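PDB 3KHY: propionate kinase from Francisella tularensis subsp. tularensis, which probably makes acetyl phosphate from acetate and ATP, and runs the reverse reaction, as a magnesium-dependent homodimeric kinase of the acetokinase family. Local coordinates for residues D315-G321 with N364-T370; Q192-V196 with T208-G213; L341-D346 with I357-H363. One frame throughout, in Å; residues are numbered along the deposited sequence. Where two conformers were deposited one is given.

Contact 1 (D315-G321 with N364-T370)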
loop_
_atom_site.group_PDB
_atom_site.type_symbol
_atom_site.label_atom_id
_atom_site.label_comp_id
_atom_site.label_asym_id
_atom_site.label_seq_id
_atom_site.Cartn_x
_atom_site.Cartn_y
_atom_site.Cartn_z
ATOM N N ASP A 315 23.496 2.787 5.592
ATOM C CA ASP A 315 24.294 3.008 6.804
ATOM C C ASP A 315 23.738 2.209 7.975
ATOM O O ASP A 315 24.488 1.551 8.701
ATOM C CB ASP A 315 24.334 4.487 7.199
ATOM C CG ASP A 315 25.147 5.336 6.235
ATOM O OD1 ASP A 315 26.052 4.791 5.561
ATOM O OD2 ASP A 315 24.870 6.552 6.165
ATOM N N ALA A 316 22.423 2.292 8.168
ATOM C CA ALA A 316 21.760 1.553 9.245
ATOM C C ALA A 316 20.258 1.474 9.052
ATOM O O ALA A 316 19.653 2.342 8.408
ATOM C CB ALA A 316 22.053 2.200 10.585
ATOM N N LEU A 317 19.667 0.433 9.621
ATOM C CA LEU A 317 18.236 0.410 9.901
ATOM C C LEU A 317 18.116 0.897 11.342
ATOM O O LEU A 317 18.833 0.396 12.214
ATOM C CB LEU A 317 17.699 -1.010 9.784
ATOM C CG LEU A 317 16.281 -1.250 10.316
ATOM C CD1 LEU A 317 15.260 -0.373 9.571
ATOM C CD2 LEU A 317 15.924 -2.726 10.186
ATOM N N VAL A 318 17.245 1.880 11.598
ATOM C CA VAL A 318 17.138 2.469 12.949
ATOM C C VAL A 318 15.739 2.296 13.538
ATOM O O VAL A 318 14.759 2.694 12.904
ATOM C CB VAL A 318 17.464 3.974 12.932
ATOM C CG1 VAL A 318 17.456 4.532 14.355
ATOM C CG2 VAL A 318 18.818 4.225 12.255
ATOM N N PHE A 319 15.647 1.687 14.731
ATOM C CA PHE A 319 14.381 1.565 15.450
ATOM C C PHE A 319 14.250 2.722 16.432
ATOM O O PHE A 319 15.216 3.087 17.107
ATOM C CB PHE A 319 14.325 0.259 16.268
ATOM C CG PHE A 319 14.223 -0.992 15.437
ATOM C CD1 PHE A 319 13.007 -1.371 14.882
ATOM C CD2 PHE A 319 15.335 -1.816 15.250
ATOM C CE1 PHE A 319 12.895 -2.531 14.134
ATOM C CE2 PHE A 319 15.231 -2.987 14.496
ATOM C CZ PHE A 319 14.004 -3.347 13.940
ATOM N N THR A 320 13.055 3.282 16.534
ATOM C CA THR A 320 12.807 4.350 17.484
ATOM C C THR A 320 11.322 4.330 17.860
ATOM O O THR A 320 10.573 3.486 17.370
ATOM C CB THR A 320 13.232 5.724 16.914
ATOM O OG1 THR A 320 13.252 6.694 17.971
ATOM C CG2 THR A 320 12.271 6.183 15.797
ATOM N N GLY A 321 10.911 5.231 18.747
ATOM C CA GLY A 321 9.539 5.257 19.230
ATOM C C GLY A 321 9.363 4.379 20.462
ATOM O O GLY A 321 10.268 3.632 20.829
ATOM N N ASN A 364 24.149 -2.589 9.697
ATOM C CA ASN A 364 23.979 -1.987 11.015
ATOM C C ASN A 364 22.513 -1.911 11.371
ATOM O O ASN A 364 21.679 -1.556 10.527
ATOM C CB ASN A 364 24.555 -0.574 11.057
ATOM C CG ASN A 364 26.060 -0.561 11.004
ATOM O OD1 ASN A 364 26.710 -1.477 11.507
ATOM N ND2 ASN A 364 26.633 0.487 10.392
ATOM N N ILE A 365 22.205 -2.226 12.627
ATOM C CA ILE A 365 20.862 -2.087 13.158
ATOM C C ILE A 365 21.002 -1.315 14.462
ATOM O O ILE A 365 21.805 -1.678 15.315
ATOM C CB ILE A 365 20.202 -3.456 13.431
ATOM C CG1 ILE A 365 20.203 -4.328 12.169
ATOM C CG2 ILE A 365 18.768 -3.264 13.971
ATOM C CD1 ILE A 365 20.075 -5.826 12.440
HETATM N N MSE A 366 20.238 -0.238 14.608
HETATM C CA MSE A 366 20.437 0.671 15.723
HETATM C C MSE A 366 19.161 0.890 16.490
HETATM O O MSE A 366 18.071 0.656 15.980
HETATM C CB MSE A 366 20.948 2.039 15.230
HETATM C CG MSE A 366 22.192 1.934 14.367
HETATM SE SE MSE A 366 22.882 3.648 13.714
HETATM C CE MSE A 366 23.477 4.410 15.443
ATOM N N VAL A 367 19.320 1.323 17.731
ATOM C CA VAL A 367 18.220 1.844 18.514
ATOM C C VAL A 367 18.609 3.253 18.940
ATOM O O VAL A 367 19.638 3.452 19.587
ATOM C CB VAL A 367 17.958 1.008 19.771
ATOM C CG1 VAL A 367 16.828 1.631 20.571
ATOM C CG2 VAL A 367 17.626 -0.433 19.399
ATOM N N ILE A 368 17.784 4.227 18.576
ATOM C CA ILE A 368 18.044 5.620 18.919
ATOM C C ILE A 368 16.759 6.205 19.484
ATOM O O ILE A 368 15.696 6.088 18.872
ATOM C CB ILE A 368 18.471 6.421 17.663
ATOM C CG1 ILE A 368 19.757 5.835 17.072
ATOM C CG2 ILE A 368 18.640 7.911 18.004
ATOM C CD1 ILE A 368 20.274 6.608 15.825
ATOM N N ALA A 369 16.843 6.807 20.659
ATOM C CA ALA A 369 15.656 7.350 21.309
ATOM C C ALA A 369 15.219 8.604 20.576
ATOM O O ALA A 369 16.040 9.463 20.274
ATOM C CB ALA A 369 15.948 7.665 22.776
ATOM N N THR A 370 13.936 8.717 20.278
ATOM C CA THR A 370 13.469 9.938 19.634
ATOM C C THR A 370 13.148 10.988 20.704
ATOM O O THR A 370 12.952 10.659 21.873
ATOM C CB THR A 370 12.272 9.689 18.688
ATOM O OG1 THR A 370 12.017 10.871 17.920
ATOM C CG2 THR A 370 11.016 9.325 19.454
HETATM O O HOH W 1 25.261 -1.162 7.395
#

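Contact 2 (Q192-V196 with T208-G213)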
loop_
_atom_site.group_PDB
_atom_site.type_symbol
_atom_site.label_atom_id
_atom_site.label_comp_id
_atom_site.label_asym_id
_atom_site.label_seq_id
_atom_site.Cartn_x
_atom_site.Cartn_y
_atom_site.Cartn_z
ATOM N N GLN A 192 29.298 12.079 6.813
ATOM C CA GLN A 192 28.221 12.682 6.023
ATOM C C GLN A 192 26.870 12.596 6.739
ATOM O O GLN A 192 26.779 12.025 7.827
ATOM C CB GLN A 192 28.118 11.990 4.659
ATOM C CG GLN A 192 29.353 12.145 3.768
ATOM C CD GLN A 192 30.550 11.344 4.257
ATOM O OE1 GLN A 192 31.624 11.900 4.503
ATOM N NE2 GLN A 192 30.372 10.032 4.399
ATOM N N LYS A 193 25.825 13.157 6.129
ATOM C CA LYS A 193 24.466 12.979 6.648
ATOM C C LYS A 193 24.068 11.509 6.506
ATOM O O LYS A 193 24.698 10.758 5.763
ATOM C CB LYS A 193 23.460 13.876 5.917
ATOM C CG LYS A 193 23.654 15.373 6.163
ATOM C CD LYS A 193 23.943 15.650 7.631
ATOM C CE LYS A 193 24.184 17.135 7.892
ATOM N NZ LYS A 193 24.853 17.347 9.214
ATOM N N ALA A 194 23.018 11.104 7.207
ATOM C CA ALA A 194 22.687 9.690 7.308
ATOM C C ALA A 194 22.023 9.116 6.058
ATOM O O ALA A 194 21.211 9.776 5.398
ATOM C CB ALA A 194 21.818 9.440 8.541
ATOM N N ASN A 195 22.395 7.884 5.729
ATOM C CA ASN A 195 21.667 7.106 4.740
ATOM C C ASN A 195 21.037 5.955 5.496
ATOM O O ASN A 195 21.645 4.892 5.667
ATOM C CB ASN A 195 22.599 6.592 3.649
ATOM C CG ASN A 195 23.201 7.718 2.831
ATOM O OD1 ASN A 195 22.488 8.497 2.204
ATOM N ND2 ASN A 195 24.519 7.813 2.849
ATOM N N VAL A 196 19.828 6.186 5.982
ATOM C CA VAL A 196 19.238 5.263 6.938
ATOM C C VAL A 196 17.771 5.026 6.649
ATOM O O VAL A 196 17.101 5.831 5.996
ATOM C CB VAL A 196 19.394 5.756 8.396
ATOM C CG1 VAL A 196 20.859 5.706 8.836
ATOM C CG2 VAL A 196 18.807 7.168 8.585
ATOM N N THR A 208 10.601 5.431 7.272
ATOM C CA THR A 208 11.041 6.436 6.317
ATOM C C THR A 208 12.390 6.075 5.734
ATOM O O THR A 208 13.271 5.602 6.453
ATOM C CB THR A 208 11.132 7.808 6.989
ATOM O OG1 THR A 208 9.817 8.204 7.412
ATOM C CG2 THR A 208 11.704 8.860 6.031
ATOM N N ALA A 209 12.538 6.289 4.427
ATOM C CA ALA A 209 13.830 6.139 3.771
ATOM C C ALA A 209 14.497 7.510 3.698
ATOM O O ALA A 209 13.992 8.424 3.044
ATOM C CB ALA A 209 13.658 5.552 2.353
ATOM N N VAL A 210 15.635 7.634 4.364
ATOM C CA VAL A 210 16.377 8.891 4.437
ATOM C C VAL A 210 17.691 8.768 3.662
ATOM O O VAL A 210 18.547 7.944 3.988
ATOM C CB VAL A 210 16.654 9.274 5.891
ATOM C CG1 VAL A 210 17.551 10.519 5.968
ATOM C CG2 VAL A 210 15.329 9.507 6.637
ATOM N N VAL A 211 17.836 9.575 2.618
ATOM C CA VAL A 211 19.031 9.538 1.778
ATOM C C VAL A 211 19.762 10.870 1.907
ATOM O O VAL A 211 19.164 11.932 1.742
ATOM C CB VAL A 211 18.672 9.264 0.304
ATOM C CG1 VAL A 211 19.915 9.299 -0.569
ATOM C CG2 VAL A 211 17.971 7.901 0.181
ATOM N N ASP A 212 21.039 10.799 2.244
ATOM C CA ASP A 212 21.834 11.998 2.531
ATOM C C ASP A 212 21.073 12.992 3.416
ATOM O O ASP A 212 21.091 14.200 3.168
ATOM C CB ASP A 212 22.294 12.689 1.239
ATOM C CG ASP A 212 23.505 13.599 1.465
ATOM O OD1 ASP A 212 24.304 13.307 2.381
ATOM O OD2 ASP A 212 23.670 14.593 0.728
ATOM N N GLY A 213 20.398 12.475 4.442
ATOM C CA GLY A 213 19.725 13.320 5.408
ATOM C C GLY A 213 18.321 13.769 5.036
ATOM O O GLY A 213 17.649 14.394 5.858
HETATM O O HOH W 2 26.284 14.626 3.744
HETATM O O HOH W 3 25.498 10.764 2.696
#

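Contact 3 (L341-D346 with I357-H363)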
loop_
_atom_site.group_PDB
_atom_site.type_symbol
_atom_site.label_atom_id
_atom_site.label_comp_id
_atom_site.label_asym_id
_atom_site.label_seq_id
_atom_site.Cartn_x
_atom_site.Cartn_y
_atom_site.Cartn_z
ATOM N N LEU A 341 17.948 -10.627 3.639
ATOM C CA LEU A 341 18.498 -9.359 3.178
ATOM C C LEU A 341 19.773 -8.950 3.919
ATOM O O LEU A 341 20.190 -7.796 3.839
ATOM C CB LEU A 341 17.465 -8.239 3.319
ATOM C CG LEU A 341 16.442 -8.038 2.199
ATOM C CD1 LEU A 341 15.630 -9.288 1.988
ATOM C CD2 LEU A 341 15.533 -6.860 2.523
ATOM N N GLY A 342 20.383 -9.877 4.646
ATOM C CA GLY A 342 21.646 -9.580 5.302
ATOM C C GLY A 342 21.536 -8.798 6.605
ATOM O O GLY A 342 22.443 -8.039 6.940
ATOM N N PHE A 343 20.428 -8.972 7.328
ATOM C CA PHE A 343 20.267 -8.427 8.677
ATOM C C PHE A 343 20.327 -9.558 9.692
ATOM O O PHE A 343 19.685 -10.597 9.516
ATOM C CB PHE A 343 18.913 -7.704 8.838
ATOM C CG PHE A 343 18.772 -6.462 7.989
ATOM C CD1 PHE A 343 18.290 -6.542 6.693
ATOM C CD2 PHE A 343 19.113 -5.216 8.498
ATOM C CE1 PHE A 343 18.153 -5.400 5.903
ATOM C CE2 PHE A 343 18.992 -4.070 7.716
ATOM C CZ PHE A 343 18.505 -4.163 6.420
HETATM N N MSE A 344 21.079 -9.350 10.768
HETATM C CA MSE A 344 21.190 -10.348 11.834
HETATM C C MSE A 344 21.360 -9.634 13.148
HETATM O O MSE A 344 22.202 -8.741 13.265
HETATM C CB MSE A 344 22.411 -11.244 11.623
HETATM C CG MSE A 344 22.405 -11.990 10.295
HETATM SE SE MSE A 344 21.114 -13.459 10.331
HETATM C CE MSE A 344 21.584 -14.223 12.072
ATOM N N ILE A 345 20.599 -10.060 14.149
ATOM C CA ILE A 345 20.604 -9.381 15.431
ATOM C C ILE A 345 21.594 -10.041 16.376
ATOM O O ILE A 345 21.885 -11.230 16.243
ATOM C CB ILE A 345 19.194 -9.400 16.049
ATOM C CG1 ILE A 345 18.889 -8.059 16.732
ATOM C CG2 ILE A 345 19.021 -10.615 16.964
ATOM C CD1 ILE A 345 17.439 -7.857 17.052
ATOM N N ASP A 346 22.139 -9.259 17.306
ATOM C CA ASP A 346 22.925 -9.804 18.414
ATOM C C ASP A 346 22.030 -9.776 19.645
ATOM O O ASP A 346 21.572 -8.709 20.071
ATOM C CB ASP A 346 24.184 -8.968 18.665
ATOM C CG ASP A 346 24.991 -9.472 19.857
ATOM O OD1 ASP A 346 24.540 -9.291 21.011
ATOM O OD2 ASP A 346 26.075 -10.056 19.641
ATOM N N ILE A 357 22.677 -2.990 17.598
ATOM C CA ILE A 357 22.180 -4.306 18.037
ATOM C C ILE A 357 22.354 -5.407 16.994
ATOM O O ILE A 357 21.831 -6.511 17.160
ATOM C CB ILE A 357 20.699 -4.260 18.472
ATOM C CG1 ILE A 357 19.804 -3.819 17.306
ATOM C CG2 ILE A 357 20.532 -3.332 19.678
ATOM C CD1 ILE A 357 18.295 -3.757 17.660
ATOM N N ASN A 358 23.088 -5.110 15.928
ATOM C CA ASN A 358 23.358 -6.105 14.901
ATOM C C ASN A 358 24.524 -6.987 15.276
ATOM O O ASN A 358 25.389 -6.604 16.067
ATOM C CB ASN A 358 23.683 -5.436 13.557
ATOM C CG ASN A 358 24.776 -4.397 13.681
ATOM O OD1 ASN A 358 24.532 -3.286 14.147
ATOM N ND2 ASN A 358 25.990 -4.752 13.266
ATOM N N SER A 359 24.558 -8.185 14.718
ATOM C CA SER A 359 25.709 -9.053 14.924
ATOM C C SER A 359 26.787 -8.722 13.894
ATOM O O SER A 359 26.670 -7.755 13.140
ATOM C CB SER A 359 25.311 -10.526 14.813
ATOM O OG SER A 359 24.937 -10.846 13.485
ATOM N N LYS A 360 27.830 -9.542 13.864
ATOM C CA LYS A 360 28.978 -9.319 13.003
ATOM C C LYS A 360 28.671 -9.288 11.498
ATOM O O LYS A 360 29.138 -8.411 10.774
ATOM C CB LYS A 360 30.024 -10.404 13.291
ATOM C CG LYS A 360 31.226 -10.393 12.365
ATOM C CD LYS A 360 32.162 -11.554 12.697
ATOM C CE LYS A 360 33.490 -11.064 13.241
ATOM N NZ LYS A 360 34.238 -10.246 12.243
ATOM N N ASN A 361 27.910 -10.251 11.011
ATOM C CA ASN A 361 27.674 -10.292 9.570
ATOM C C ASN A 361 26.289 -9.743 9.254
ATOM O O ASN A 361 25.328 -10.497 9.077
ATOM C CB ASN A 361 27.848 -11.706 9.017
ATOM C CG ASN A 361 29.293 -12.188 9.078
ATOM O OD1 ASN A 361 30.232 -11.441 8.787
ATOM N ND2 ASN A 361 29.472 -13.447 9.453
ATOM N N SER A 362 26.190 -8.421 9.209
ATOM C CA SER A 362 24.890 -7.775 9.127
ATOM C C SER A 362 25.043 -6.319 8.773
ATOM O O SER A 362 26.045 -5.699 9.114
ATOM C CB SER A 362 24.168 -7.875 10.481
ATOM O OG SER A 362 22.924 -7.175 10.449
ATOM N N HIS A 363 24.050 -5.779 8.077
ATOM C CA HIS A 363 23.850 -4.340 8.046
ATOM C C HIS A 363 23.775 -3.844 9.478
ATOM O O HIS A 363 23.360 -4.581 10.374
ATOM C CB HIS A 363 22.528 -4.000 7.365
ATOM C CG HIS A 363 22.472 -4.390 5.918
ATOM N ND1 HIS A 363 23.340 -3.882 4.977
ATOM C CD2 HIS A 363 21.651 -5.239 5.256
ATOM C CE1 HIS A 363 23.049 -4.394 3.793
ATOM N NE2 HIS A 363 22.032 -5.225 3.939
#

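Contact 1 (D315-G321 with N364-T370)
The ring of Phe319 meets CG2 of Ile365 at its edge, near the ring plane, with CE2 to CG2 at 3.6 Å; the carbonyl O of Met366 lies at the same edge. The two side chains run alongside each other, as expected of residues on one face of neighbouring parallel strands. Arg331 and Ile335 of helix 328-337 pack on that face. The other flat group, the amide of Asn364, sends ND2 to the carbonyl O of Asp315 (2.9 Å), the acceptor tilted 20° out of the amide plane, and a water ties the same oxygen to Asn364 N. Between these groups the parallel strands exchange backbone hydrogen bonds, among them a nearly straight one from Phe319 N to Met366 O (2.9 Å, 177°).

The opposite face carries Val318 and the selenomethionine Met366. With CG-SE extended from CA (chi2 180°), its SE reaches Ala316 CB at 3.5 Å, and the bend at chi3 turns only the methyl. The side chains of Val318 and Ile368 cross at an angle, CG1 to CG1 3.8 Å. Branched aliphatics suit this buried sheet between helices 328-337 and 175-188.

Where the strands end, Thr320 OG1 commits its one proton to Ile368 O at 2.7 Å in the carbonyl plane. Its weak bond to Glu325, a predicted ATP-site residue, is secondary, consistent with a link between strand end and nucleotide site in this actin-like ATPase fold.

Contact 2 (Q192-V196 with T208-G213)
Asn195 and Asp212 make the central polar contact: OD1 of the asparagine accepts from the backbone N of Asp212 at 2.7 Å, along a fairly straight N-H (168°), with the donor tilted 33° from the plane of the amide carbonyl. With chi1 at -65°, the amide stands beside its own backbone N, and the oxygen end comes back to the turn that follows strand 205-211. A short amide side chain suits this place, since OD1 takes the backbone N-H while ND2 serves a water.

That water also donates to Lys193 O and to Asp212 OD1. A second water donates to Asp212 OD1, water O to OD1 2.7 Å, and accepts from Lys193 N, so one carboxylate oxygen receives two water protons and joins the two segments without touching a lysine ammonium. It is the aliphatic start of Lys193 that packs here, CB lying 3.6 Å from Asp212 C. Gly213 N donates to Ala194 O at 3.0 Å; with no side chain and phi at positive values, Gly213 lets its backbone lie against Lys193 CB.

Further along, Val196 and Val210 form an antiparallel hydrogen-bonded pair, with Val210 N to Val196 O at 2.8 Å. Their side chains lie alongside, CG2 of Val196 to CB of Val210 at 4.0 Å, both touching Ser182 of helix 175-188, where compact branched residues fit.

In the next shell, Asp315 OD2 accepts from Asn195 N, fixing the backbone that carries the amide. At the open end of the hairpin of strands 196-201 and 205-211, the asparagine amide and water take over where regular pairing gives out, and the two water protons on Asp212 OD1 are consistent with an ionised, solvated carboxylate.

Contact 3 (L341-D346 with I357-H363)
This is a surface contact in which Met344 and Ile345 run beside Asn358 and Ser359, two loops held by backbone bonds and a single bridge (Ile345 with Asn358). The loops flank the short helix 347-351 in the crossover that joins the parallel strands 316-320 and 365-367, a beta-alpha-beta connection. Asp346 is the N-cap of that helix: its OD1 accepts from Lys349 N, while its own N donates to Ile357 O at 2.8 Å on a nearly straight line (178°). A short carboxylate suits the cap; the backbone N makes the cross-loop bond.

Met344 O accepts from Ser359 N at 2.8 Å, the donor lying above the carbonyl plane. Ser362 OG takes the N-H of Met344 at 2.9 Å and donates its own hydrogen bond to His363 O at 2.6 Å, in the carbonyl plane and on a lone pair. With its OG opposite the backbone N (chi1 176°), this small hydroxyl serves both neighbours. Asn358 sends ND2 to Ser359 O, and its OD1 accepts from Ile365 N of the edge strand.

On the inner side, Ile345 CD1 meets Ile357 CD1 at 4.2 Å, and Ile335 of helix 328-337 touches both Ile345 and Phe343. The aromatic pair completes the contact: the edge of His363 points at the face of Phe343, planes at 51°, with His363 CD2 lying 3.5 Å from Phe343 CZ, offset toward the rim.

In the fold
From the N terminus, contact 2 comes first, closing the short loop of the hairpin after helix 175-188. The chain then makes strand 214-218 and a run of helices before strand 316-320, where contact 1 opens; it closes at residues 364-370. Contact 3 is nested inside that loop, closing a smaller one around helix 347-351, whereas contact 2 stands in series with both. Contacts 1 and 2 touch through Asp315 and Asn195 and reach the same five-stranded sheet. Contact 3 lies beyond its edge and meets contact 1 where Ile357 N reaches Ile365 O. Contacts 2 and 3 do not touch, their centres being about 19 Å apart.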